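Local coordinates for protein 3,6-diketocamphane 1,6 monooxygenase (Pseudomonas putida, PDB 4UWM) that uses reduced FMN and molecular oxygen to turn a diketocamphane into a lactone, a Baeyer-Villiger step that lets the bacterium grow on (-)-camphor, at residues P15-S18 against A19-F23; G275-G278 against Y279-R283; Y284-P287 against I288-F292; E329-N332 against A333-A337; D353-A356 against P357-S361. All blocks are in the same frame, centred on the assembly; numbering follows the deposited sequence.

Interaction 1: P15-S18 against A19-F23; sequences PGRS and ARQTF
Gln-21 folds back over Ser-18, and the pair forms a capping box at the N terminus of helix 19-35. The glutamine can be followed outward. Its CB and CG lie against the serine hydroxyl, CG 3.3 Å from Ser-18 OG, because CG stands beside the backbone N (chi1 -72°) and the extended chain then runs back toward the loop. At the tip OE1 accepts from Ser-18 N at 2.9 Å, a nearly straight bond in the carbonyl plane and on a lone pair. The same oxygen accepts a hydrogen bond from each of two waters, one of which also donates to Gly-16 O. NE2 ends near the Arg-17 guanidinium, the two planes almost perpendicular. The other half of the box is Ser-18 OG, which accepts from Gln-21 N at 3.1 Å. Ser-18 O is gripped twice, by Thr-22 N at 3.1 Å and by Thr-22 OG1 at 2.9 Å, which reach it from opposite faces of its plane. The Arg-17 guanidinium forms salt bridges with Asp-350 and Asp-353, while Ala-19 packs on Trp-94 of the second subunit. In this first helix after strand 4-9 of the barrel, the serine hydroxyl serves an amide of the first turn and the glutamine serves the N-H of the cap residue, so two N-H groups at the helix start are met by side-chain oxygens in place of backbone carbonyls.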
loop_
_atom_site.group_PDB
_atom_site.type_symbol
_atom_site.label_atom_id
_atom_site.label_comp_id
_atom_site.label_asym_id
_atom_site.label_seq_id
_atom_site.Cartn_x
_atom_site.Cartn_y
_atom_site.Cartn_z
ATOM N N PRO A 15 17.596 -15.541 -2.618
ATOM C CA PRO A 15 18.108 -14.464 -3.457
ATOM C C PRO A 15 17.910 -14.763 -4.939
ATOM O O PRO A 15 18.123 -15.895 -5.372
ATOM C CB PRO A 15 19.599 -14.419 -3.089
ATOM C CG PRO A 15 19.579 -14.796 -1.652
ATOM C CD PRO A 15 18.567 -15.909 -1.574
ATOM N N GLY A 16 17.449 -13.767 -5.690
ATOM C CA GLY A 16 17.062 -13.981 -7.083
ATOM C C GLY A 16 15.565 -14.031 -7.379
ATOM O O GLY A 16 15.155 -13.838 -8.532
ATOM N N ARG A 17 14.745 -14.322 -6.365
ATOM C CA ARG A 17 13.296 -14.246 -6.523
ATOM C C ARG A 17 12.891 -12.828 -6.956
ATOM O O ARG A 17 13.442 -11.839 -6.464
ATOM C CB ARG A 17 12.569 -14.616 -5.222
ATOM C CG ARG A 17 12.699 -16.062 -4.780
ATOM C CD ARG A 17 12.024 -17.010 -5.739
ATOM N NE ARG A 17 11.614 -18.223 -5.058
ATOM C CZ ARG A 17 11.238 -19.328 -5.681
ATOM N NH1 ARG A 17 11.237 -19.366 -6.997
ATOM N NH2 ARG A 17 10.848 -20.378 -4.989
ATOM N N SER A 18 11.930 -12.723 -7.870
ATOM C CA SER A 18 11.483 -11.394 -8.315
ATOM C C SER A 18 10.446 -10.831 -7.336
ATOM O O SER A 18 9.938 -11.557 -6.490
ATOM C CB SER A 18 10.871 -11.474 -9.704
ATOM O OG SER A 18 9.661 -12.195 -9.607
ATOM N N ALA A 19 10.159 -9.546 -7.457
ATOM C CA ALA A 19 9.070 -8.931 -6.688
ATOM C C ALA A 19 7.736 -9.609 -7.012
ATOM O O ALA A 19 6.954 -9.906 -6.112
ATOM C CB ALA A 19 9.016 -7.431 -6.943
ATOM N N ARG A 20 7.477 -9.914 -8.295
ATOM C CA ARG A 20 6.215 -10.572 -8.630
ATOM C C ARG A 20 6.052 -11.949 -7.985
ATOM O O ARG A 20 4.970 -12.280 -7.494
ATOM C CB ARG A 20 5.979 -10.633 -10.155
ATOM C CG ARG A 20 4.568 -11.069 -10.533
ATOM C CD ARG A 20 4.442 -11.226 -12.052
ATOM N NE ARG A 20 3.041 -11.220 -12.468
ATOM C CZ ARG A 20 2.222 -12.264 -12.371
ATOM N NH1 ARG A 20 2.657 -13.419 -11.884
ATOM N NH2 ARG A 20 0.962 -12.157 -12.767
ATOM N N GLN A 21 7.118 -12.749 -7.992
ATOM C CA GLN A 21 7.078 -14.086 -7.396
ATOM C C GLN A 21 6.853 -13.992 -5.882
ATOM O O GLN A 21 6.097 -14.768 -5.313
ATOM C CB GLN A 21 8.392 -14.830 -7.662
ATOM C CG GLN A 21 8.609 -15.297 -9.104
ATOM C CD GLN A 21 10.025 -15.834 -9.297
ATOM O OE1 GLN A 21 11.019 -15.241 -8.846
ATOM N NE2 GLN A 21 10.120 -16.976 -9.962
ATOM N N THR A 22 7.519 -13.039 -5.245
ATOM C CA THR A 22 7.409 -12.860 -3.796
ATOM C C THR A 22 5.965 -12.511 -3.441
ATOM O O THR A 22 5.391 -13.048 -2.488
ATOM C CB THR A 22 8.385 -11.747 -3.344
ATOM O OG1 THR A 22 9.717 -12.161 -3.640
ATOM C CG2 THR A 22 8.282 -11.435 -1.847
ATOM N N PHE A 23 5.409 -11.572 -4.196
ATOM C CA PHE A 23 4.036 -11.083 -3.991
ATOM C C PHE A 23 3.019 -12.211 -4.206
ATOM O O PHE A 23 2.134 -12.435 -3.368
ATOM C CB PHE A 23 3.782 -9.860 -4.883
ATOM C CG PHE A 23 2.684 -8.944 -4.382
ATOM C CD1 PHE A 23 2.889 -8.159 -3.249
ATOM C CD2 PHE A 23 1.460 -8.851 -5.063
ATOM C CE1 PHE A 23 1.895 -7.293 -2.799
ATOM C CE2 PHE A 23 0.461 -8.000 -4.618
ATOM C CZ PHE A 23 0.679 -7.227 -3.469
HETATM O O HOH W 1 13.204 -14.901 -10.460
HETATM O O HOH W 2 13.177 -17.285 -8.835
#

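Interaction 2: G275-G278 against Y279-R283; sequences GPIG and YCFER
Phe-281 lies alongside Ile-277, one helical turn on, and the rim of its ring meets the isoleucine methyl: CD2 is 3.9 Å from Ile-277 CG2, with both side chains pointing the same way. CG2 is anti to the Ile-277 backbone N, which turns it toward the ring. Ile-277 O sits at the ring edge, in plane, 3.4 Å from Phe-281 CD2, while accepting from Phe-281 N at 3.0 Å in an almost straight bond. These are the i to i+4 contacts of an alpha helix at its first turns. Gly-275 is the N-cap of helix 276-291, and its carbonyl receives Tyr-279 N at 3.0 Å; Gly-278 O likewise takes Glu-282 N at 2.9 Å. The helix belongs to the TIM-barrel fold of the luciferase-like family, and Ile-277 leans on Thr-258 and Phe-260 of strand 254-261. The Phe-281 side chain, about 8 Å from the bound FMN at the nearest atoms, also meets the rings of Phe-319 and Trp-289. An alanine at this position removes the ring and would probably leave the Ile-277 methyl and the edge-to-face Trp-289 without their aromatic partner. On another side of the helix, Tyr-279 OH accepts from Arg-283 NH1 at 2.8 Å, while Arg-283 NH2 forms a salt bridge with Glu-181 of the second subunit.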
loop_
_atom_site.group_PDB
_atom_site.type_symbol
_atom_site.label_atom_id
_atom_site.label_comp_id
_atom_site.label_asym_id
_atom_site.label_seq_id
_atom_site.Cartn_x
_atom_site.Cartn_y
_atom_site.Cartn_z
ATOM N N GLY A 275 15.256 -29.487 2.579
ATOM C CA GLY A 275 14.389 -28.516 1.898
ATOM C C GLY A 275 14.718 -27.034 2.104
ATOM O O GLY A 275 15.814 -26.695 2.549
ATOM N N PRO A 276 13.767 -26.143 1.750
ATOM C CA PRO A 276 13.890 -24.676 1.867
ATOM C C PRO A 276 14.369 -24.184 3.240
ATOM O O PRO A 276 15.187 -23.277 3.297
ATOM C CB PRO A 276 12.462 -24.202 1.625
ATOM C CG PRO A 276 11.924 -25.193 0.646
ATOM C CD PRO A 276 12.518 -26.525 1.055
ATOM N N ILE A 277 13.860 -24.773 4.316
ATOM C CA ILE A 277 14.235 -24.371 5.687
ATOM C C ILE A 277 15.724 -24.615 5.952
ATOM O O ILE A 277 16.460 -23.692 6.287
ATOM C CB ILE A 277 13.324 -25.026 6.749
ATOM C CG1 ILE A 277 11.865 -24.667 6.475
ATOM C CG2 ILE A 277 13.746 -24.662 8.172
ATOM C CD1 ILE A 277 10.830 -25.508 7.195
ATOM N N GLY A 278 16.182 -25.852 5.741
ATOM C CA GLY A 278 17.597 -26.156 5.910
ATOM C C GLY A 278 18.480 -25.321 5.021
ATOM O O GLY A 278 19.559 -24.918 5.438
ATOM N N TYR A 279 18.024 -25.054 3.793
ATOM C CA TYR A 279 18.769 -24.210 2.854
ATOM C C TYR A 279 18.986 -22.775 3.381
ATOM O O TYR A 279 20.103 -22.236 3.341
ATOM C CB TYR A 279 18.090 -24.171 1.464
ATOM C CG TYR A 279 18.850 -23.320 0.479
ATOM C CD1 TYR A 279 20.011 -23.798 -0.140
ATOM C CD2 TYR A 279 18.451 -22.011 0.203
ATOM C CE1 TYR A 279 20.735 -23.003 -1.020
ATOM C CE2 TYR A 279 19.167 -21.214 -0.670
ATOM C CZ TYR A 279 20.304 -21.719 -1.285
ATOM O OH TYR A 279 21.008 -20.931 -2.157
ATOM N N CYS A 280 17.905 -22.166 3.864
ATOM C CA CYS A 280 17.958 -20.783 4.365
ATOM C C CYS A 280 18.883 -20.712 5.583
ATOM O O CYS A 280 19.789 -19.879 5.642
ATOM C CB CYS A 280 16.556 -20.309 4.743
ATOM S SG CYS A 280 16.524 -18.619 5.396
ATOM N N PHE A 281 18.664 -21.612 6.537
ATOM C CA PHE A 281 19.504 -21.677 7.739
ATOM C C PHE A 281 20.973 -21.897 7.446
ATOM O O PHE A 281 21.811 -21.175 7.965
ATOM C CB PHE A 281 18.982 -22.711 8.730
ATOM C CG PHE A 281 17.944 -22.164 9.664
ATOM C CD1 PHE A 281 18.321 -21.554 10.851
ATOM C CD2 PHE A 281 16.595 -22.221 9.339
ATOM C CE1 PHE A 281 17.373 -21.036 11.717
ATOM C CE2 PHE A 281 15.640 -21.703 10.199
ATOM C CZ PHE A 281 16.030 -21.111 11.392
ATOM N N GLU A 282 21.282 -22.875 6.599
ATOM C CA GLU A 282 22.673 -23.167 6.220
ATOM C C GLU A 282 23.350 -22.021 5.493
ATOM O O GLU A 282 24.505 -21.694 5.780
ATOM C CB GLU A 282 22.718 -24.394 5.312
ATOM C CG GLU A 282 24.038 -25.132 5.304
ATOM C CD GLU A 282 24.118 -26.118 6.440
ATOM O OE1 GLU A 282 24.457 -25.691 7.562
ATOM O OE2 GLU A 282 23.808 -27.306 6.213
ATOM N N ARG A 283 22.650 -21.415 4.534
ATOM C CA ARG A 283 23.273 -20.388 3.708
ATOM C C ARG A 283 23.299 -19.013 4.353
ATOM O O ARG A 283 24.234 -18.235 4.128
ATOM C CB ARG A 283 22.600 -20.293 2.340
ATOM C CG ARG A 283 23.267 -19.269 1.439
ATOM C CD ARG A 283 22.603 -19.145 0.082
ATOM N NE ARG A 283 23.086 -17.957 -0.617
ATOM C CZ ARG A 283 22.614 -17.520 -1.779
ATOM N NH1 ARG A 283 21.635 -18.179 -2.401
ATOM N NH2 ARG A 283 23.137 -16.431 -2.322
#

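Interaction 3: Y284-P287 against I288-F292; sequences YLIP and IWRRF
Leu-285 O accepts from Trp-289 N at 2.8 Å, the bond almost straight at 176°, and the indole that follows lies against the same leucine. Trp-289 CD1 comes 3.3 Å from Leu-285 O, while Leu-285 CB stands over one face of the indole, displaced toward its rim. Both side chains run the same way, since each has CG beside its backbone N (chi1 -67° for Leu-285 and -71° for Trp-289). A second pair crosses at a slant: Ile-288 CD1 touches Tyr-284 CE1 at 3.5 Å, its CG1 having passed close to Tyr-284 O. The hydroxyl of Tyr-284 bonds elsewhere, to Glu-52, and its ring stacks on Trp-51. Pro-287, which has no N-H to give to the preceding turn, marks a kink in helix 276-291; its own carbonyl still accepts from Arg-291 N at 3.1 Å, with the donor well above the carbonyl plane. The last turns of this helix bring the Trp-289 side chain to about 4 Å from the bound FMN at the nearest atoms, consistent with a place beside the flavin pocket. Met-294 and Met-295 of the following loop pack on Trp-289, Ile-286 rests on helix 311-317, and Ile-288 meets His-183 of the second subunit.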
loop_
_atom_site.group_PDB
_atom_site.type_symbol
_atom_site.label_atom_id
_atom_site.label_comp_id
_atom_site.label_asym_id
_atom_site.label_seq_id
_atom_site.Cartn_x
_atom_site.Cartn_y
_atom_site.Cartn_z
ATOM N N TYR A 284 22.265 -18.708 5.133
ATOM C CA TYR A 284 22.000 -17.326 5.533
ATOM C C TYR A 284 21.981 -17.149 7.046
ATOM O O TYR A 284 22.788 -16.402 7.588
ATOM C CB TYR A 284 20.660 -16.835 4.904
ATOM C CG TYR A 284 20.245 -15.425 5.313
ATOM C CD1 TYR A 284 21.116 -14.350 5.161
ATOM C CD2 TYR A 284 18.966 -15.170 5.811
ATOM C CE1 TYR A 284 20.739 -13.065 5.520
ATOM C CE2 TYR A 284 18.584 -13.887 6.186
ATOM C CZ TYR A 284 19.475 -12.842 6.030
ATOM O OH TYR A 284 19.114 -11.561 6.383
ATOM N N LEU A 285 21.061 -17.832 7.722
ATOM C CA LEU A 285 20.806 -17.552 9.137
ATOM C C LEU A 285 21.888 -18.021 10.109
ATOM O O LEU A 285 22.265 -17.273 11.022
ATOM C CB LEU A 285 19.440 -18.106 9.576
ATOM C CG LEU A 285 18.208 -17.444 8.947
ATOM C CD1 LEU A 285 16.949 -18.202 9.320
ATOM C CD2 LEU A 285 18.110 -15.976 9.349
ATOM N N ILE A 286 22.349 -19.263 9.947
ATOM C CA ILE A 286 23.317 -19.828 10.893
ATOM C C ILE A 286 24.592 -18.992 10.947
ATOM O O ILE A 286 24.991 -18.603 12.044
ATOM C CB ILE A 286 23.560 -21.347 10.690
ATOM C CG1 ILE A 286 22.375 -22.134 11.251
ATOM C CG2 ILE A 286 24.841 -21.803 11.379
ATOM C CD1 ILE A 286 22.203 -23.528 10.674
ATOM N N PRO A 287 25.204 -18.656 9.785
ATOM C CA PRO A 287 26.419 -17.840 9.873
ATOM C C PRO A 287 26.215 -16.513 10.619
ATOM O O PRO A 287 27.122 -16.067 11.320
ATOM C CB PRO A 287 26.774 -17.581 8.408
ATOM C CG PRO A 287 26.235 -18.757 7.684
ATOM C CD PRO A 287 24.942 -19.072 8.389
ATOM N N ILE A 288 25.036 -15.896 10.469
ATOM C CA ILE A 288 24.712 -14.662 11.180
ATOM C C ILE A 288 24.554 -14.934 12.676
ATOM O O ILE A 288 25.197 -14.286 13.502
ATOM C CB ILE A 288 23.427 -13.992 10.622
ATOM C CG1 ILE A 288 23.645 -13.511 9.187
ATOM C CG2 ILE A 288 22.991 -12.839 11.517
ATOM C CD1 ILE A 288 22.405 -12.914 8.548
ATOM N N TRP A 289 23.695 -15.897 13.011
ATOM C CA TRP A 289 23.418 -16.252 14.391
ATOM C C TRP A 289 24.696 -16.635 15.144
ATOM O O TRP A 289 24.877 -16.243 16.304
ATOM C CB TRP A 289 22.396 -17.385 14.458
ATOM C CG TRP A 289 21.021 -16.988 14.075
ATOM C CD1 TRP A 289 20.645 -15.831 13.443
ATOM C CD2 TRP A 289 19.813 -17.745 14.271
ATOM N NE1 TRP A 289 19.284 -15.816 13.248
ATOM C CE2 TRP A 289 18.747 -16.975 13.746
ATOM C CE3 TRP A 289 19.527 -18.997 14.841
ATOM C CZ2 TRP A 289 17.415 -17.412 13.773
ATOM C CZ3 TRP A 289 18.191 -19.432 14.870
ATOM C CH2 TRP A 289 17.154 -18.634 14.346
ATOM N N ARG A 290 25.577 -17.387 14.485
ATOM C CA ARG A 290 26.847 -17.767 15.096
ATOM C C ARG A 290 27.743 -16.554 15.333
ATOM O O ARG A 290 28.337 -16.430 16.401
ATOM C CB ARG A 290 27.586 -18.839 14.289
ATOM C CG ARG A 290 28.639 -19.569 15.118
ATOM C CD ARG A 290 29.546 -20.473 14.291
ATOM N NE ARG A 290 28.811 -21.440 13.476
ATOM C CZ ARG A 290 28.249 -22.555 13.935
ATOM N NH1 ARG A 290 28.317 -22.868 15.225
ATOM N NH2 ARG A 290 27.609 -23.357 13.096
ATOM N N ARG A 291 27.823 -15.653 14.355
ATOM C CA ARG A 291 28.648 -14.451 14.486
ATOM C C ARG A 291 28.241 -13.559 15.668
ATOM O O ARG A 291 29.094 -12.924 16.285
ATOM C CB ARG A 291 28.653 -13.645 13.178
ATOM C CG ARG A 291 29.745 -12.590 13.113
ATOM C CD ARG A 291 29.871 -11.983 11.727
ATOM N NE ARG A 291 29.150 -10.717 11.609
ATOM C CZ ARG A 291 29.132 -9.956 10.516
ATOM N NH1 ARG A 291 29.791 -10.325 9.426
ATOM N NH2 ARG A 291 28.448 -8.822 10.512
ATOM N N PHE A 292 26.948 -13.512 15.976
ATOM C CA PHE A 292 26.448 -12.637 17.033
ATOM C C PHE A 292 25.986 -13.423 18.258
ATOM O O PHE A 292 25.151 -12.947 19.035
ATOM C CB PHE A 292 25.304 -11.773 16.508
ATOM C CG PHE A 292 25.724 -10.782 15.463
ATOM C CD1 PHE A 292 26.272 -9.552 15.828
ATOM C CD2 PHE A 292 25.561 -11.067 14.110
ATOM C CE1 PHE A 292 26.656 -8.630 14.862
ATOM C CE2 PHE A 292 25.943 -10.148 13.141
ATOM C CZ PHE A 292 26.492 -8.931 13.518
#

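Interaction 4: E329-N332 against A333-A337; sequences EKIN and ALFEA
Ile-331 and Phe-335 sit side by side one turn apart, joined by a backbone bond and by their side chains. Phe-335 N donates to Ile-331 O at 2.8 Å, and the methyl Ile-331 CG2 lies 3.6 Å from Phe-335 CE1. The chi1 of the phenylalanine, -93°, departs from the usual staggered value and leaves CD1 3.3 Å from the same carbonyl oxygen. Every carbonyl of 329-332 is satisfied in the pattern of a regular alpha helix: Glu-329 O by Ala-333 N at 3.0 Å, Lys-330 O by Leu-334 N in a longer bond of 3.3 Å with a tilted donor, and Asn-332 O by Glu-336 N at 2.8 Å. Lys-330 points away from the following turn, and its NZ donates to Val-321 O. A serine in place of Phe-335 takes away the ring and would probably open a gap beside Ile-331 CG2 and leave Trp-341 without its edge-to-face mate. This is plain packing, away from the FMN site. Apolar side chains of this part of helix 324-338 face the rest of the fold: Ile-331 and Leu-334 press on Leu-320 of strand 320-322, Phe-335 and Ile-331 meet Ile-373 near the C terminus, and Leu-334 and Ala-337 reach Leu-227 of helix 227-244.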
loop_
_atom_site.group_PDB
_atom_site.type_symbol
_atom_site.label_atom_id
_atom_site.label_comp_id
_atom_site.label_asym_id
_atom_site.label_seq_id
_atom_site.Cartn_x
_atom_site.Cartn_y
_atom_site.Cartn_z
ATOM N N GLU A 329 3.986 -33.018 21.833
ATOM C CA GLU A 329 4.708 -33.286 23.071
ATOM C C GLU A 329 5.801 -32.255 23.304
ATOM O O GLU A 329 5.968 -31.777 24.430
ATOM C CB GLU A 329 5.266 -34.710 23.089
ATOM C CG GLU A 329 4.212 -35.760 23.416
ATOM C CD GLU A 329 4.720 -37.186 23.284
ATOM O OE1 GLU A 329 5.921 -37.430 23.533
ATOM O OE2 GLU A 329 3.910 -38.068 22.930
ATOM N N LYS A 330 6.523 -31.897 22.239
ATOM C CA LYS A 330 7.548 -30.843 22.301
ATOM C C LYS A 330 6.987 -29.491 22.765
ATOM O O LYS A 330 7.647 -28.765 23.514
ATOM C CB LYS A 330 8.262 -30.699 20.960
ATOM C CG LYS A 330 9.487 -31.579 20.815
ATOM C CD LYS A 330 9.884 -31.710 19.357
ATOM C CE LYS A 330 11.264 -32.325 19.209
ATOM N NZ LYS A 330 11.515 -32.702 17.790
ATOM N N ILE A 331 5.769 -29.165 22.337
ATOM C CA ILE A 331 5.127 -27.917 22.758
ATOM C C ILE A 331 4.747 -27.992 24.238
ATOM O O ILE A 331 4.961 -27.030 24.993
ATOM C CB ILE A 331 3.920 -27.526 21.856
ATOM C CG1 ILE A 331 4.388 -27.274 20.408
ATOM C CG2 ILE A 331 3.219 -26.278 22.392
ATOM C CD1 ILE A 331 3.268 -27.060 19.408
ATOM N N ASN A 332 4.215 -29.143 24.651
ATOM C CA ASN A 332 3.862 -29.386 26.057
ATOM C C ASN A 332 5.042 -29.209 27.017
ATOM O O ASN A 332 4.909 -28.528 28.045
ATOM C CB ASN A 332 3.228 -30.764 26.223
ATOM C CG ASN A 332 1.844 -30.841 25.620
ATOM O OD1 ASN A 332 0.987 -30.001 25.893
ATOM N ND2 ASN A 332 1.612 -31.859 24.805
ATOM N N ALA A 333 6.188 -29.796 26.662
ATOM C CA ALA A 333 7.434 -29.599 27.402
ATOM C C ALA A 333 7.782 -28.119 27.563
ATOM O O ALA A 333 8.137 -27.680 28.658
ATOM C CB ALA A 333 8.584 -30.353 26.749
ATOM N N LEU A 334 7.665 -27.347 26.480
ATOM C CA LEU A 334 7.924 -25.906 26.542
ATOM C C LEU A 334 6.932 -25.197 27.438
ATOM O O LEU A 334 7.321 -24.326 28.222
ATOM C CB LEU A 334 7.915 -25.270 25.149
ATOM C CG LEU A 334 9.120 -25.582 24.277
ATOM C CD1 LEU A 334 8.768 -25.360 22.817
ATOM C CD2 LEU A 334 10.305 -24.730 24.705
ATOM N N PHE A 335 5.660 -25.576 27.317
ATOM C CA PHE A 335 4.584 -25.006 28.130
ATOM C C PHE A 335 4.792 -25.260 29.615
ATOM O O PHE A 335 4.611 -24.352 30.431
ATOM C CB PHE A 335 3.225 -25.534 27.680
ATOM C CG PHE A 335 2.529 -24.652 26.669
ATOM C CD1 PHE A 335 3.177 -24.247 25.502
ATOM C CD2 PHE A 335 1.217 -24.240 26.877
ATOM C CE1 PHE A 335 2.533 -23.442 24.576
ATOM C CE2 PHE A 335 0.567 -23.438 25.953
ATOM C CZ PHE A 335 1.227 -23.044 24.800
ATOM N N GLU A 336 5.170 -26.492 29.958
ATOM C CA GLU A 336 5.496 -26.831 31.343
ATOM C C GLU A 336 6.701 -26.032 31.828
ATOM O O GLU A 336 6.734 -25.582 32.973
ATOM C CB GLU A 336 5.747 -28.332 31.499
ATOM C CG GLU A 336 4.478 -29.159 31.634
ATOM C CD GLU A 336 3.519 -28.592 32.665
ATOM O OE1 GLU A 336 3.099 -27.427 32.511
ATOM O OE2 GLU A 336 3.182 -29.311 33.626
ATOM N N ALA A 337 7.679 -25.826 30.946
ATOM C CA ALA A 337 8.901 -25.119 31.319
ATOM C C ALA A 337 8.773 -23.590 31.436
ATOM O O ALA A 337 9.527 -22.973 32.193
ATOM C CB ALA A 337 10.039 -25.494 30.379
#

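Interaction 5: D353-A356 against P357-S361; sequences DDPA and PWFQS
Asp-354 leads into helix 356-369 from the loop, its carbonyl oxygen 3.6 Å from Pro-357 CD and its side chain crossing that of Pro-357 at about a right angle. Pro-355 comes next and carries the contact. Its CB lies over one face of the Phe-359 ring, 3.8 Å from the centroid and 18° off the normal, a CH-pi contact shifted toward the rim at CE2. The phenylalanine reaches it because CG stands beside its own backbone N (chi1 -70°), turning the ring back over the entering loop. Pro-355 O meanwhile accepts from Phe-359 N at 2.8 Å, so backbone and side chain hold the same pair. Ala-356 follows, and its carbonyl takes Gln-360 N at 3.0 Å; its methyl is tight against Pro-357 CD at 3.4 Å. Farther round, Trp-358 stacks on Tyr-351, while Pro-355 also rests on Trp-25 of helix 19-35. At this surface turn of the TIM barrel, proline carbons against an aromatic face add an apolar, dispersion-based contact to the first backbone bonds of the helix.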
loop_
_atom_site.group_PDB
_atom_site.type_symbol
_atom_site.label_atom_id
_atom_site.label_comp_id
_atom_site.label_asym_id
_atom_site.label_seq_id
_atom_site.Cartn_x
_atom_site.Cartn_y
_atom_site.Cartn_z
ATOM N N ASP A 353 8.067 -22.795 -5.067
ATOM C CA ASP A 353 8.199 -23.765 -6.205
ATOM C C ASP A 353 7.421 -25.056 -6.032
ATOM O O ASP A 353 6.982 -25.654 -7.020
ATOM C CB ASP A 353 9.656 -24.110 -6.501
ATOM C CG ASP A 353 10.418 -22.962 -7.122
ATOM O OD1 ASP A 353 9.784 -22.066 -7.708
ATOM O OD2 ASP A 353 11.664 -22.965 -7.052
ATOM N N ASP A 354 7.247 -25.495 -4.793
ATOM C CA ASP A 354 6.691 -26.790 -4.523
ATOM C C ASP A 354 6.069 -26.764 -3.131
ATOM O O ASP A 354 6.650 -27.265 -2.175
ATOM C CB ASP A 354 7.821 -27.831 -4.666
ATOM C CG ASP A 354 7.364 -29.259 -4.480
ATOM O OD1 ASP A 354 6.151 -29.555 -4.552
ATOM O OD2 ASP A 354 8.263 -30.096 -4.254
ATOM N N PRO A 355 4.874 -26.163 -3.015
ATOM C CA PRO A 355 4.322 -25.919 -1.675
ATOM C C PRO A 355 3.587 -27.061 -0.991
ATOM O O PRO A 355 3.320 -26.956 0.207
ATOM C CB PRO A 355 3.367 -24.743 -1.892
ATOM C CG PRO A 355 2.996 -24.825 -3.326
ATOM C CD PRO A 355 4.190 -25.368 -4.051
ATOM N N ALA A 356 3.290 -28.143 -1.717
ATOM C CA ALA A 356 2.527 -29.268 -1.150
ATOM C C ALA A 356 2.944 -29.758 0.258
ATOM O O ALA A 356 2.085 -29.844 1.150
ATOM C CB ALA A 356 2.434 -30.427 -2.145
ATOM N N PRO A 357 4.247 -30.072 0.473
ATOM C CA PRO A 357 4.633 -30.541 1.804
ATOM C C PRO A 357 4.553 -29.453 2.891
ATOM O O PRO A 357 4.323 -29.758 4.068
ATOM C CB PRO A 357 6.077 -31.020 1.614
ATOM C CG PRO A 357 6.560 -30.382 0.369
ATOM C CD PRO A 357 5.367 -30.146 -0.489
ATOM N N TRP A 358 4.722 -28.197 2.486
ATOM C CA TRP A 358 4.607 -27.050 3.404
ATOM C C TRP A 358 3.134 -26.788 3.795
ATOM O O TRP A 358 2.790 -26.672 4.977
ATOM C CB TRP A 358 5.295 -25.828 2.770
ATOM C CG TRP A 358 5.099 -24.551 3.506
ATOM C CD1 TRP A 358 4.313 -23.490 3.124
ATOM C CD2 TRP A 358 5.682 -24.190 4.756
ATOM N NE1 TRP A 358 4.372 -22.494 4.067
ATOM C CE2 TRP A 358 5.199 -22.891 5.082
ATOM C CE3 TRP A 358 6.566 -24.829 5.638
ATOM C CZ2 TRP A 358 5.569 -22.232 6.245
ATOM C CZ3 TRP A 358 6.943 -24.162 6.798
ATOM C CH2 TRP A 358 6.443 -22.872 7.091
ATOM N N PHE A 359 2.260 -26.726 2.803
ATOM C CA PHE A 359 0.820 -26.650 3.040
ATOM C C PHE A 359 0.249 -27.777 3.937
ATOM O O PHE A 359 -0.565 -27.512 4.840
ATOM C CB PHE A 359 0.080 -26.569 1.701
ATOM C CG PHE A 359 0.263 -25.251 0.977
ATOM C CD1 PHE A 359 0.806 -24.130 1.632
ATOM C CD2 PHE A 359 -0.156 -25.107 -0.346
ATOM C CE1 PHE A 359 0.947 -22.910 0.964
ATOM C CE2 PHE A 359 -0.016 -23.893 -1.012
ATOM C CZ PHE A 359 0.536 -22.792 -0.352
ATOM N N GLN A 360 0.692 -29.020 3.689
ATOM C CA GLN A 360 0.302 -30.183 4.501
ATOM C C GLN A 360 0.755 -29.987 5.945
ATOM O O GLN A 360 -0.031 -30.186 6.880
ATOM C CB GLN A 360 0.908 -31.475 3.930
ATOM C CG GLN A 360 0.372 -32.763 4.550
ATOM C CD GLN A 360 -1.080 -33.025 4.184
ATOM O OE1 GLN A 360 -1.380 -33.929 3.402
ATOM N NE2 GLN A 360 -1.986 -32.226 4.740
ATOM N N SER A 361 2.024 -29.599 6.115
ATOM C CA SER A 361 2.598 -29.270 7.426
ATOM C C SER A 361 1.738 -28.248 8.176
ATOM O O SER A 361 1.394 -28.456 9.339
ATOM C CB SER A 361 4.041 -28.752 7.284
ATOM O OG SER A 361 4.588 -28.333 8.536
#

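How the interactions relate
From the N terminus, interaction 1 opens helix 19-35 after strand 4-9. Interactions 2 and 3 then follow along helix 276-291, joined by probable backbone bonds from Phe-281 O to Ile-286 N and Cys-280 O to Leu-285 N. Interaction 4 lies later, in helix 324-338, touching none of the others; interaction 5 opens helix 356-369. Each contact joins adjoining residues, so none closes a long loop; they run in series, with none nested or crossed. Arg-17 of interaction 1 salt-bridges Asp-353 of interaction 5, Pro-15 packs on Arg-283, and Ile-277 touches Trp-358, so the loops leading into helices 19-35 and 356-369 are tied directly, and both contacts also pack on helix 276-291.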